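Local structure of succinate-semialdehyde dehydrogenase (Streptococcus pyogenes MGAS1882, 4OGD) at residues Thr5-Pro8 and Tyr9-Glu12; Asp43-Glu46 and Glu47-Ala50; Ala92-Tyr95 and Ala96-Asp100; Gln309-Ala312 and Asp313-Gln317. The protein probably oxidises succinic semialdehyde to succinate with NADP+ as cofactor, as a member of the aldehyde dehydrogenase family. All coordinates share one frame; numbering follows the deposited sequence.

Contact 1 (Thr5-Pro8 and Tyr9-Glu12); sequences TIYP and YTNE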
loop_
_atom_site.group_PDB
_atom_site.type_symbol
_atom_site.label_atom_id
_atom_site.label_comp_id
_atom_site.label_asym_id
_atom_site.label_seq_id
_atom_site.Cartn_x
_atom_site.Cartn_y
_atom_site.Cartn_z
ATOM N N THR A 5 22.150 10.874 -22.946
ATOM C CA THR A 5 21.267 10.617 -24.070
ATOM C C THR A 5 22.106 9.991 -25.173
ATOM O O THR A 5 23.025 10.623 -25.689
ATOM C CB THR A 5 20.622 11.894 -24.622
ATOM O OG1 THR A 5 19.813 12.508 -23.608
ATOM C CG2 THR A 5 19.766 11.564 -25.848
ATOM N N ILE A 6 21.816 8.737 -25.494
ATOM C CA ILE A 6 22.432 8.073 -26.638
ATOM C C ILE A 6 21.327 7.584 -27.559
ATOM O O ILE A 6 20.568 6.679 -27.203
ATOM C CB ILE A 6 23.296 6.882 -26.201
ATOM C CG1 ILE A 6 24.322 7.330 -25.163
ATOM C CG2 ILE A 6 23.981 6.240 -27.408
ATOM C CD1 ILE A 6 25.118 6.196 -24.561
ATOM N N TYR A 7 21.239 8.184 -28.745
ATOM C CA TYR A 7 20.153 7.906 -29.683
ATOM C C TYR A 7 20.180 6.443 -30.124
ATOM O O TYR A 7 21.156 5.999 -30.728
ATOM C CB TYR A 7 20.303 8.817 -30.905
ATOM C CG TYR A 7 19.119 8.864 -31.847
ATOM C CD1 TYR A 7 17.853 8.466 -31.441
ATOM C CD2 TYR A 7 19.275 9.315 -33.154
ATOM C CE1 TYR A 7 16.776 8.517 -32.308
ATOM C CE2 TYR A 7 18.203 9.367 -34.031
ATOM C CZ TYR A 7 16.959 8.972 -33.601
ATOM O OH TYR A 7 15.900 9.028 -34.466
ATOM N N PRO A 8 19.120 5.681 -29.814
ATOM C CA PRO A 8 19.121 4.260 -30.180
ATOM C C PRO A 8 19.135 3.976 -31.683
ATOM O O PRO A 8 19.360 2.833 -32.062
ATOM C CB PRO A 8 17.816 3.744 -29.555
ATOM C CG PRO A 8 17.598 4.633 -28.391
ATOM C CD PRO A 8 18.013 6.002 -28.891
ATOM N N TYR A 9 18.881 4.970 -32.527
ATOM C CA TYR A 9 18.882 4.717 -33.961
ATOM C C TYR A 9 20.293 4.768 -34.534
ATOM O O TYR A 9 20.605 4.047 -35.475
ATOM C CB TYR A 9 17.964 5.699 -34.689
ATOM C CG TYR A 9 17.953 5.545 -36.195
ATOM C CD1 TYR A 9 17.725 4.310 -36.784
ATOM C CD2 TYR A 9 18.145 6.643 -37.023
ATOM C CE1 TYR A 9 17.711 4.160 -38.158
ATOM C CE2 TYR A 9 18.129 6.507 -38.396
ATOM C CZ TYR A 9 17.911 5.263 -38.958
ATOM O OH TYR A 9 17.892 5.114 -40.329
ATOM N N THR A 10 21.142 5.604 -33.944
ATOM C CA THR A 10 22.492 5.828 -34.455
ATOM C C THR A 10 23.571 5.400 -33.468
ATOM O O THR A 10 24.752 5.342 -33.820
ATOM C CB THR A 10 22.721 7.310 -34.794
ATOM O OG1 THR A 10 22.621 8.099 -33.597
ATOM C CG2 THR A 10 21.706 7.795 -35.823
ATOM N N ASN A 11 23.152 5.108 -32.233
ATOM C CA ASN A 11 24.059 4.756 -31.139
ATOM C C ASN A 11 25.042 5.879 -30.843
ATOM O O ASN A 11 26.179 5.632 -30.447
ATOM C CB ASN A 11 24.799 3.435 -31.415
ATOM C CG ASN A 11 25.340 2.792 -30.147
ATOM O OD1 ASN A 11 24.725 2.881 -29.082
ATOM N ND2 ASN A 11 26.503 2.151 -30.252
ATOM N N GLU A 12 24.591 7.115 -31.032
ATOM C CA GLU A 12 25.448 8.280 -30.850
ATOM C C GLU A 12 25.032 9.187 -29.682
ATOM O O GLU A 12 23.846 9.389 -29.417
ATOM C CB GLU A 12 25.542 9.062 -32.161
ATOM C CG GLU A 12 25.064 10.505 -32.125
ATOM C CD GLU A 12 25.219 11.178 -33.478
ATOM O OE1 GLU A 12 24.820 12.355 -33.625
ATOM O OE2 GLU A 12 25.741 10.516 -34.402
#
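Ile6 opens the turn by laying its CG2 methyl against the backbone of Asn11, 3.6 Å from Asn11 C. Its CA approaches Glu12 O at 3.4 Å, a CA-H...O contact beside the bond from Tyr7 N to the same oxygen (2.9 Å). Tyr7 then carries most of the contact. Its carbonyl oxygen accepts twice: Asn11 N comes in at 2.7 Å, almost in line with the carbonyl bond (C=O...N 175°), while Thr10 N sits above the carbonyl plane at 3.2 Å. With CG anti to the backbone N (chi1 -168°), the Tyr7 ring swings over the start of the turn, where Tyr9 CB lies over one face, 3.8 Å from the centroid, as a CH-pi contact. Beyond CB, the Tyr9 ring turns an edge toward the face of the Tyr7 ring in an offset edge-to-face pair, planes at 69°. Thr10 OG1 reaches Tyr7 CD2 obliquely at 3.6 Å. Pro8, which has no N-H to donate, carries the chain into the turn between strands 4-7 and 12-16. Lys72 makes a cation-pi contact with Tyr7, and the Tyr9 ring meets that of His337. Tyr7 is thus gripped through its N, its O and its ring.

Contact 2 (Asp43-Glu46 and Glu47-Ala50); sequences DHLE and ERKA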
loop_
_atom_site.group_PDB
_atom_site.type_symbol
_atom_site.label_atom_id
_atom_site.label_comp_id
_atom_site.label_asym_id
_atom_site.label_seq_id
_atom_site.Cartn_x
_atom_site.Cartn_y
_atom_site.Cartn_z
ATOM N N ASP A 43 -3.733 27.756 1.592
ATOM C CA ASP A 43 -4.519 27.133 0.526
ATOM C C ASP A 43 -4.052 27.602 -0.849
ATOM O O ASP A 43 -4.304 28.736 -1.250
ATOM C CB ASP A 43 -6.005 27.449 0.710
ATOM C CG ASP A 43 -6.894 26.720 -0.284
ATOM O OD1 ASP A 43 -6.377 26.019 -1.179
ATOM O OD2 ASP A 43 -8.129 26.860 -0.172
ATOM N N HIS A 44 -3.388 26.708 -1.573
ATOM C CA HIS A 44 -2.868 27.017 -2.898
ATOM C C HIS A 44 -3.433 26.059 -3.937
ATOM O O HIS A 44 -2.896 25.945 -5.043
ATOM C CB HIS A 44 -1.338 26.943 -2.899
ATOM C CG HIS A 44 -0.683 28.023 -2.095
ATOM N ND1 HIS A 44 -0.363 29.255 -2.625
ATOM C CD2 HIS A 44 -0.303 28.061 -0.796
ATOM C CE1 HIS A 44 0.196 30.002 -1.689
ATOM N NE2 HIS A 44 0.241 29.303 -0.570
ATOM N N LEU A 45 -4.520 25.376 -3.588
ATOM C CA LEU A 45 -5.124 24.398 -4.492
ATOM C C LEU A 45 -5.507 24.966 -5.858
ATOM O O LEU A 45 -5.179 24.374 -6.889
ATOM C CB LEU A 45 -6.345 23.735 -3.850
ATOM C CG LEU A 45 -7.107 22.756 -4.754
ATOM C CD1 LEU A 45 -6.209 21.604 -5.217
ATOM C CD2 LEU A 45 -8.330 22.222 -4.036
ATOM N N GLU A 46 -6.200 26.104 -5.879
ATOM C CA GLU A 46 -6.597 26.693 -7.162
ATOM C C GLU A 46 -5.389 27.039 -8.041
ATOM O O GLU A 46 -5.436 26.857 -9.260
ATOM C CB GLU A 46 -7.496 27.920 -6.953
ATOM C CG GLU A 46 -8.886 27.575 -6.419
ATOM C CD GLU A 46 -9.652 26.635 -7.340
ATOM O OE1 GLU A 46 -9.530 26.775 -8.574
ATOM O OE2 GLU A 46 -10.386 25.764 -6.831
ATOM N N GLU A 47 -4.308 27.520 -7.430
ATOM C CA GLU A 47 -3.084 27.776 -8.175
ATOM C C GLU A 47 -2.538 26.488 -8.782
ATOM O O GLU A 47 -2.153 26.461 -9.950
ATOM C CB GLU A 47 -2.023 28.403 -7.277
ATOM C CG GLU A 47 -2.314 29.828 -6.867
ATOM C CD GLU A 47 -1.282 30.357 -5.898
ATOM O OE1 GLU A 47 -0.588 29.539 -5.253
ATOM O OE2 GLU A 47 -1.154 31.590 -5.785
ATOM N N ARG A 48 -2.499 25.421 -7.993
ATOM C CA ARG A 48 -1.975 24.162 -8.517
ATOM C C ARG A 48 -2.869 23.614 -9.627
ATOM O O ARG A 48 -2.370 23.069 -10.608
ATOM C CB ARG A 48 -1.750 23.123 -7.408
ATOM C CG ARG A 48 -0.670 23.532 -6.422
ATOM C CD ARG A 48 -0.200 22.366 -5.533
ATOM N NE ARG A 48 -1.306 21.690 -4.868
ATOM C CZ ARG A 48 -1.839 22.094 -3.719
ATOM N NH1 ARG A 48 -1.370 23.184 -3.108
ATOM N NH2 ARG A 48 -2.851 21.420 -3.187
ATOM N N LYS A 49 -4.183 23.770 -9.492
ATOM C CA LYS A 49 -5.085 23.333 -10.557
ATOM C C LYS A 49 -4.784 24.079 -11.851
ATOM O O LYS A 49 -4.694 23.476 -12.919
ATOM C CB LYS A 49 -6.553 23.534 -10.162
ATOM C CG LYS A 49 -7.043 22.511 -9.140
ATOM C CD LYS A 49 -8.296 22.980 -8.425
ATOM C CE LYS A 49 -9.440 23.230 -9.387
ATOM N NZ LYS A 49 -10.698 23.583 -8.653
ATOM N N ALA A 50 -4.629 25.394 -11.750
ATOM C CA ALA A 50 -4.341 26.208 -12.926
ATOM C C ALA A 50 -2.980 25.858 -13.514
ATOM O O ALA A 50 -2.814 25.817 -14.734
ATOM C CB ALA A 50 -4.395 27.688 -12.571
HETATM O O HOH W 1 -2.581 24.078 -0.663
#
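His44 and Glu47 extend alongside each other from the start of the helix and join through ND1 to OE1 at 2.7 Å. The carboxylate oxygen lies in the imidazole plane, whereas ND1 approaches from above the carboxylate plane; the two planes are 37° apart. His44 NE2 is held in turn by Glu42, so both ring nitrogens are engaged and the ring's rotation is fixed. Glu46 and Lys49 are also alongside one another. Bends at chi2 of Glu46 (-59°) and chi3 of Lys49 (60°) bring OE2 and NZ into a 2.9 Å salt bridge on the syn side of the carboxylate. Leu45 passes Lys49 at a slant, CG to CD 3.9 Å, and lies roughly at right angles to Arg48, whose guanidinium has Leu45 CA over one face. A water accepts from both Arg48 NH1 and His44 N, and Arg48 NH2 donates to Ile147 O. Backbone bonds run from Arg48 N to His44 O (3.0 Å) and from Lys49 N to Leu45 O (2.9 Å). Asp43 OD1 accepts from Leu45 N at 3.1 Å, closing an Asx turn. With His44 as N-cap, this is the N-terminal end of helix 45-61, with two polar side-chain pairs at i to i+3 spacing.

Contact 3 (Ala92-Tyr95 and Ala96-Asp100); sequences ADYY and ADKAD
Tyr94 and Lys98, one helical turn apart, make the chief side-chain contact, a CH-pi interaction. Lys98 CG stands over one face of the Tyr94 ring, 4.0 Å from its centroid and 15° off the normal, displaced toward the rim near CE2. Tyr94 chi1 of 176° sets CG opposite the backbone N and turns the ring along the helix toward Lys98. The lysine bends at chi2 (-71°) and is extended beyond, so the aliphatic chain runs at a slant over the ring and NZ continues to Glu109 of the second subunit, a salt bridge. Among the hydrogen bonds, Ala96 N to Ala92 O measures 3.1 Å, and Asp97 N to Asp93 O and Lys98 N to Tyr94 O are both 2.8 Å: three i to i+4 bonds. In electrostatic terms, Asp93 OD1 and Asp97 OD2 are like charges 5.8 Å apart; Asp93 is balanced by a salt bridge to Arg60 and a hydrogen bond to His53, which would probably ease that repulsion. The stretch belongs to helix 78-103, which packs against two others: Ala92 and Ala96 rest on helix 45-61 through Leu52 and His53, while Ala92, Tyr95 and Ala99 meet helix 136-148, and Tyr95 OH bonds to Ser439 O.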
loop_
_atom_site.group_PDB
_atom_site.type_symbol
_atom_site.label_atom_id
_atom_site.label_comp_id
_atom_site.label_asym_id
_atom_site.label_seq_id
_atom_site.Cartn_x
_atom_site.Cartn_y
_atom_site.Cartn_z
ATOM N N ALA A 92 -3.127 15.288 -17.054
ATOM C CA ALA A 92 -2.977 16.556 -16.338
ATOM C C ALA A 92 -4.319 17.276 -16.244
ATOM O O ALA A 92 -4.737 17.694 -15.157
ATOM C CB ALA A 92 -1.952 17.434 -17.045
ATOM N N ASP A 93 -5.010 17.401 -17.377
ATOM C CA ASP A 93 -6.315 18.065 -17.362
ATOM C C ASP A 93 -7.307 17.303 -16.485
ATOM O O ASP A 93 -8.085 17.913 -15.753
ATOM C CB ASP A 93 -6.874 18.227 -18.779
ATOM C CG ASP A 93 -6.277 19.409 -19.528
ATOM O OD1 ASP A 93 -5.865 20.415 -18.893
ATOM O OD2 ASP A 93 -6.228 19.324 -20.774
ATOM N N TYR A 94 -7.269 15.968 -16.549
ATOM C CA TYR A 94 -8.147 15.132 -15.733
ATOM C C TYR A 94 -8.013 15.439 -14.242
ATOM O O TYR A 94 -8.998 15.731 -13.575
ATOM C CB TYR A 94 -7.843 13.657 -16.004
ATOM C CG TYR A 94 -8.608 12.640 -15.168
ATOM C CD1 TYR A 94 -8.006 12.018 -14.083
ATOM C CD2 TYR A 94 -9.910 12.270 -15.499
ATOM C CE1 TYR A 94 -8.685 11.076 -13.333
ATOM C CE2 TYR A 94 -10.598 11.327 -14.756
ATOM C CZ TYR A 94 -9.978 10.730 -13.675
ATOM O OH TYR A 94 -10.668 9.792 -12.949
ATOM N N TYR A 95 -6.795 15.387 -13.714
ATOM C CA TYR A 95 -6.632 15.564 -12.275
ATOM C C TYR A 95 -6.899 17.002 -11.829
ATOM O O TYR A 95 -7.393 17.234 -10.731
ATOM C CB TYR A 95 -5.265 15.048 -11.810
ATOM C CG TYR A 95 -5.281 13.544 -11.669
ATOM C CD1 TYR A 95 -6.043 12.940 -10.674
ATOM C CD2 TYR A 95 -4.557 12.730 -12.535
ATOM C CE1 TYR A 95 -6.080 11.569 -10.537
ATOM C CE2 TYR A 95 -4.589 11.353 -12.411
ATOM C CZ TYR A 95 -5.353 10.780 -11.411
ATOM O OH TYR A 95 -5.404 9.410 -11.262
ATOM N N ALA A 96 -6.599 17.961 -12.693
ATOM C CA ALA A 96 -6.974 19.342 -12.397
ATOM C C ALA A 96 -8.498 19.506 -12.369
ATOM O O ALA A 96 -9.046 20.207 -11.506
ATOM C CB ALA A 96 -6.332 20.298 -13.392
ATOM N N ASP A 97 -9.187 18.860 -13.310
ATOM C CA ASP A 97 -10.646 18.952 -13.377
ATOM C C ASP A 97 -11.321 18.223 -12.230
ATOM O O ASP A 97 -12.354 18.664 -11.729
ATOM C CB ASP A 97 -11.180 18.405 -14.703
ATOM C CG ASP A 97 -10.991 19.372 -15.859
ATOM O OD1 ASP A 97 -10.763 20.573 -15.618
ATOM O OD2 ASP A 97 -11.094 18.921 -17.019
ATOM N N LYS A 98 -10.731 17.104 -11.817
ATOM C CA LYS A 98 -11.332 16.257 -10.795
ATOM C C LYS A 98 -10.915 16.641 -9.382
ATOM O O LYS A 98 -11.403 16.058 -8.421
ATOM C CB LYS A 98 -10.964 14.793 -11.037
ATOM C CG LYS A 98 -11.620 14.153 -12.250
ATOM C CD LYS A 98 -13.105 13.933 -12.017
ATOM C CE LYS A 98 -13.768 13.376 -13.265
ATOM N NZ LYS A 98 -15.227 13.123 -13.059
ATOM N N ALA A 99 -10.023 17.623 -9.264
ATOM C CA ALA A 99 -9.430 17.981 -7.979
ATOM C C ALA A 99 -10.452 18.172 -6.856
ATOM O O ALA A 99 -10.347 17.543 -5.802
ATOM C CB ALA A 99 -8.556 19.216 -8.126
ATOM N N ASP A 100 -11.444 19.033 -7.075
ATOM C CA ASP A 100 -12.409 19.332 -6.017
ATOM C C ASP A 100 -13.187 18.094 -5.573
ATOM O O ASP A 100 -13.360 17.857 -4.375
ATOM C CB ASP A 100 -13.379 20.437 -6.448
ATOM C CG ASP A 100 -12.689 21.764 -6.683
ATOM O OD1 ASP A 100 -11.596 21.985 -6.124
ATOM O OD2 ASP A 100 -13.250 22.593 -7.433
#

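Contact 4 (Gln309-Ala312 and Asp313-Gln317); sequences QAKA and DVLDQ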
loop_
_atom_site.group_PDB
_atom_site.type_symbol
_atom_site.label_atom_id
_atom_site.label_comp_id
_atom_site.label_asym_id
_atom_site.label_seq_id
_atom_site.Cartn_x
_atom_site.Cartn_y
_atom_site.Cartn_z
ATOM N N GLN A 309 22.144 -3.038 -24.538
ATOM C CA GLN A 309 21.884 -4.104 -23.573
ATOM C C GLN A 309 20.481 -4.681 -23.743
ATOM O O GLN A 309 20.294 -5.893 -23.662
ATOM C CB GLN A 309 22.093 -3.630 -22.134
ATOM C CG GLN A 309 22.077 -4.777 -21.129
ATOM C CD GLN A 309 23.201 -5.769 -21.375
ATOM O OE1 GLN A 309 24.376 -5.400 -21.388
ATOM N NE2 GLN A 309 22.848 -7.032 -21.581
ATOM N N ALA A 310 19.493 -3.816 -23.977
ATOM C CA ALA A 310 18.128 -4.289 -24.188
ATOM C C ALA A 310 18.076 -5.249 -25.374
ATOM O O ALA A 310 17.438 -6.308 -25.304
ATOM C CB ALA A 310 17.171 -3.110 -24.396
ATOM N N LYS A 311 18.751 -4.881 -26.458
ATOM C CA LYS A 311 18.817 -5.739 -27.638
ATOM C C LYS A 311 19.506 -7.069 -27.327
ATOM O O LYS A 311 19.002 -8.135 -27.683
ATOM C CB LYS A 311 19.519 -5.015 -28.799
ATOM C CG LYS A 311 19.918 -5.943 -29.954
ATOM C CD LYS A 311 20.351 -5.156 -31.185
ATOM C CE LYS A 311 20.894 -6.082 -32.279
ATOM N NZ LYS A 311 21.208 -5.336 -33.547
ATOM N N ALA A 312 20.655 -7.004 -26.658
ATOM C CA ALA A 312 21.382 -8.215 -26.284
ATOM C C ALA A 312 20.518 -9.142 -25.438
ATOM O O ALA A 312 20.456 -10.352 -25.688
ATOM C CB ALA A 312 22.667 -7.869 -25.554
ATOM N N ASP A 313 19.847 -8.567 -24.443
ATOM C CA ASP A 313 18.984 -9.345 -23.557
ATOM C C ASP A 313 17.849 -10.039 -24.306
ATOM O O ASP A 313 17.554 -11.212 -24.054
ATOM C CB ASP A 313 18.422 -8.458 -22.441
ATOM C CG ASP A 313 19.487 -7.992 -21.469
ATOM O OD1 ASP A 313 20.611 -8.543 -21.483
ATOM O OD2 ASP A 313 19.189 -7.075 -20.674
ATOM N N VAL A 314 17.209 -9.318 -25.226
ATOM C CA VAL A 314 16.132 -9.902 -26.020
ATOM C C VAL A 314 16.649 -11.022 -26.929
ATOM O O VAL A 314 16.036 -12.080 -27.020
ATOM C CB VAL A 314 15.367 -8.843 -26.844
ATOM C CG1 VAL A 314 14.455 -9.514 -27.866
ATOM C CG2 VAL A 314 14.539 -7.954 -25.925
ATOM N N LEU A 315 17.787 -10.795 -27.576
ATOM C CA LEU A 315 18.368 -11.823 -28.439
ATOM C C LEU A 315 18.739 -13.061 -27.630
ATOM O O LEU A 315 18.512 -14.189 -28.078
ATOM C CB LEU A 315 19.586 -11.291 -29.193
ATOM C CG LEU A 315 19.296 -10.228 -30.254
ATOM C CD1 LEU A 315 20.598 -9.689 -30.840
ATOM C CD2 LEU A 315 18.387 -10.752 -31.345
ATOM N N ASP A 316 19.290 -12.849 -26.437
ATOM C CA ASP A 316 19.629 -13.965 -25.554
ATOM C C ASP A 316 18.391 -14.749 -25.120
ATOM O O ASP A 316 18.452 -15.969 -24.972
ATOM C CB ASP A 316 20.396 -13.492 -24.317
ATOM C CG ASP A 316 21.809 -13.049 -24.636
ATOM O OD1 ASP A 316 22.287 -13.331 -25.752
ATOM O OD2 ASP A 316 22.442 -12.423 -23.764
ATOM N N GLN A 317 17.270 -14.059 -24.912
ATOM C CA GLN A 317 16.047 -14.758 -24.522
ATOM C C GLN A 317 15.487 -15.619 -25.642
ATOM O O GLN A 317 14.988 -16.723 -25.390
ATOM C CB GLN A 317 14.978 -13.778 -24.046
ATOM C CG GLN A 317 15.227 -13.242 -22.656
ATOM C CD GLN A 317 14.160 -12.253 -22.236
ATOM O OE1 GLN A 317 13.921 -11.258 -22.922
ATOM N NE2 GLN A 317 13.502 -12.528 -21.118
#
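Lys311 and the exposed Leu315 meet on the looser side of the contact, across one turn of the helix, the lysine's methylene chain crossing obliquely past the leucine, with Leu315 CD1 3.9 Å from both Lys311 CG and Lys311 CE. A lysine chain extended along its whole length, begun with CG opposite the backbone N (chi1 167°), carries NZ on to a weak hydrogen bond with Phe341 O and lets the hydrocarbon part do the touching. The closely packed part is the backbone and the side that faces the protein: Val314, buried, sets CG2 3.4 Å from Ala310 O and leans on Leu305 of a loop. Its amide bonds to that same oxygen at 3.0 Å, and Leu315 N bonds to Lys311 O at 2.9 Å. These i to i+4 bonds belong to the N-terminal half of helix 308-323, one of the helices of the aldehyde dehydrogenase fold, where Ser307 OG takes the Ala310 N-H; Gln317 at the far end of the segment is tied through NE2 to Glu360 O and Gln359 OE1.

On the exposed side a polar pair does the holding. Gln309 bends at chi2 (62°) so that NE2 donates to Asp313 OD1 at 2.7 Å, with an N-H...O angle of 150°. The oxygen lies in the amide plane of Gln309, yet the amide nitrogen stands above the carboxylate plane.

In the fold
Contacts 2 and 3 form a joined pair, their centres 11 Å apart on helices 45-61 and 78-103. Lys49 NZ reaches Asp100 OD2 at 3.0 Å, so the lysine bridges two carboxylates, those of Glu46 and Asp100, and Lys49 CG packs on Ala99 CB at 3.8 Å. That shared charge would probably offset the closeness of Glu46 and Asp100. Contacts 1 and 4 lie on the same side of the chain's centre, about 17 Å between centres and about 8 Å between nearest atoms, without touching. Contacts 2 and 4 are on opposite sides, about 46 Å between centres. Contact 3 alone reaches the second subunit, through Lys98.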